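PDB 4ZM8: salivary cystatin-L from Ixodes scapularis, which inhibits papain-like cysteine proteases such as host cathepsins L and S, suppressing the host immune response during tick feeding. Local coordinates for residues 96-99 against 103-106. Numbering follows the deposited sequence.
Sequences VFEN and DKSV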
loop_
_atom_site.group_PDB
_atom_site.type_symbol
_atom_site.label_atom_id
_atom_site.label_comp_id
_atom_site.label_asym_id
_atom_site.label_seq_id
_atom_site.Cartn_x
_atom_site.Cartn_y
_atom_site.Cartn_z
ATOM N N VAL A 96 7.455 -8.313 -0.457
ATOM C CA VAL A 96 7.151 -8.623 0.919
ATOM C C VAL A 96 7.530 -7.439 1.779
ATOM O O VAL A 96 8.714 -7.152 1.977
ATOM C CB VAL A 96 7.910 -9.876 1.423
ATOM C CG1 VAL A 96 7.700 -10.071 2.933
ATOM C CG2 VAL A 96 7.495 -11.111 0.651
ATOM N N PHE A 97 6.518 -6.742 2.284
ATOM C CA PHE A 97 6.751 -5.673 3.238
ATOM C C PHE A 97 6.894 -6.237 4.643
ATOM O O PHE A 97 6.209 -7.183 5.011
ATOM C CB PHE A 97 5.619 -4.655 3.210
ATOM C CG PHE A 97 5.793 -3.549 4.205
ATOM C CD1 PHE A 97 6.622 -2.486 3.929
ATOM C CD2 PHE A 97 5.151 -3.591 5.423
ATOM C CE1 PHE A 97 6.799 -1.475 4.842
ATOM C CE2 PHE A 97 5.324 -2.585 6.348
ATOM C CZ PHE A 97 6.148 -1.518 6.054
ATOM N N GLU A 98 7.788 -5.645 5.421
ATOM C CA GLU A 98 7.941 -6.001 6.813
ATOM C C GLU A 98 8.075 -4.735 7.657
ATOM O O GLU A 98 9.000 -3.953 7.466
ATOM C CB GLU A 98 9.154 -6.904 6.997
ATOM C CG GLU A 98 9.466 -7.271 8.438
ATOM C CD GLU A 98 10.551 -8.336 8.540
ATOM O OE1 GLU A 98 11.638 -8.141 7.960
ATOM O OE2 GLU A 98 10.305 -9.375 9.188
ATOM N N ASN A 99 7.147 -4.527 8.583
ATOM C CA ASN A 99 7.246 -3.376 9.468
ATOM C C ASN A 99 8.327 -3.618 10.515
ATOM O O ASN A 99 8.935 -4.689 10.550
ATOM C CB ASN A 99 5.898 -3.081 10.133
ATOM C CG ASN A 99 5.518 -4.114 11.183
ATOM O OD1 ASN A 99 6.148 -5.161 11.305
ATOM N ND2 ASN A 99 4.468 -3.821 11.939
ATOM N N ASP A 103 5.821 -7.949 11.522
ATOM C CA ASP A 103 4.607 -8.309 10.800
ATOM C C ASP A 103 4.818 -8.091 9.308
ATOM O O ASP A 103 5.188 -6.998 8.888
ATOM C CB ASP A 103 3.413 -7.491 11.305
ATOM C CG ASP A 103 3.329 -7.444 12.841
ATOM O OD1 ASP A 103 3.007 -8.485 13.464
ATOM O OD2 ASP A 103 3.580 -6.360 13.422
ATOM N N LYS A 104 4.586 -9.143 8.520
ATOM C CA LYS A 104 4.864 -9.136 7.087
ATOM C C LYS A 104 3.614 -9.242 6.229
ATOM O O LYS A 104 2.607 -9.819 6.648
ATOM C CB LYS A 104 5.809 -10.288 6.725
ATOM C CG LYS A 104 6.891 -10.517 7.754
ATOM C CD LYS A 104 7.786 -11.668 7.388
ATOM C CE LYS A 104 8.416 -12.284 8.628
ATOM N NZ LYS A 104 7.438 -13.154 9.343
ATOM N N SER A 105 3.699 -8.695 5.017
ATOM C CA SER A 105 2.642 -8.830 4.021
ATOM C C SER A 105 3.241 -9.322 2.714
ATOM O O SER A 105 4.406 -9.079 2.433
ATOM C CB SER A 105 1.921 -7.506 3.791
ATOM O OG SER A 105 2.701 -6.637 2.980
ATOM N N VAL A 106 2.437 -10.002 1.912
ATOM C CA VAL A 106 2.896 -10.580 0.659
ATOM C C VAL A 106 1.997 -10.128 -0.488
ATOM O O VAL A 106 0.785 -10.295 -0.438
ATOM C CB VAL A 106 2.931 -12.120 0.748
ATOM C CG1 VAL A 106 3.208 -12.743 -0.601
ATOM C CG2 VAL A 106 3.978 -12.557 1.751
#
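The C-terminal beta hairpin of the cystatin sheet forms this contact, with strand 90-99 running antiparallel to the short strand 104-106. Phe-97 and Ser-105 are the hydrogen-bonded pair. Ser-105 N donates to Phe-97 O at 2.9 Å, while the return bond from Phe-97 N to Ser-105 O is weak. Near the loop, Asn-99 N donates to Asp-103 O at 3.2 Å, with an N-H...O angle of 163°.

The side chain of Asn-99 ties the loop together. Its CG sits between the backbone N and the carbonyl carbon (chi1 72°), which turns the amide toward Asp-103. OD1 receives Gly-102 N and, more weakly, Gln-101 N and Asp-103 N. Asn-99 ND2 gives a bond of 3.1 Å to the anti lone pair of Asp-103 OD2. OD2 lies close to the amide plane of Asn-99, although the carboxylate plane is turned 59° from it.

In the cystatin fold such a hairpin edges the sheet; 104-106 is one of its two edge strands within this chain, and strand 39-68 flanks 90-99 on the other side, with backbone hydrogen bonds from Val-96 to Tyr-59 and from Glu-98 to Thr-57. The side chain of Asn-99 is about 7 Å from Gly-5, probably the reactive site, as in related cystatins.

Glu-98 and Lys-104 run alongside each other on the face shared with the valines. Glu-98 OE2 meets Lys-104 CE at 3.5 Å. Lys-104 NZ is 4.7 Å from Glu-98 OE2, too far for a salt bridge; the lysine chain bends at its end, and the opposite charges may still attract. Val-96 CG2 touches Val-106 CG2 at 4.0 Å. Helix 17-32 of the second subunit covers this face, its Tyr-25 making a cation-pi contact with Lys-104 and packing on Val-106, consistent with a domain-swapped dimer.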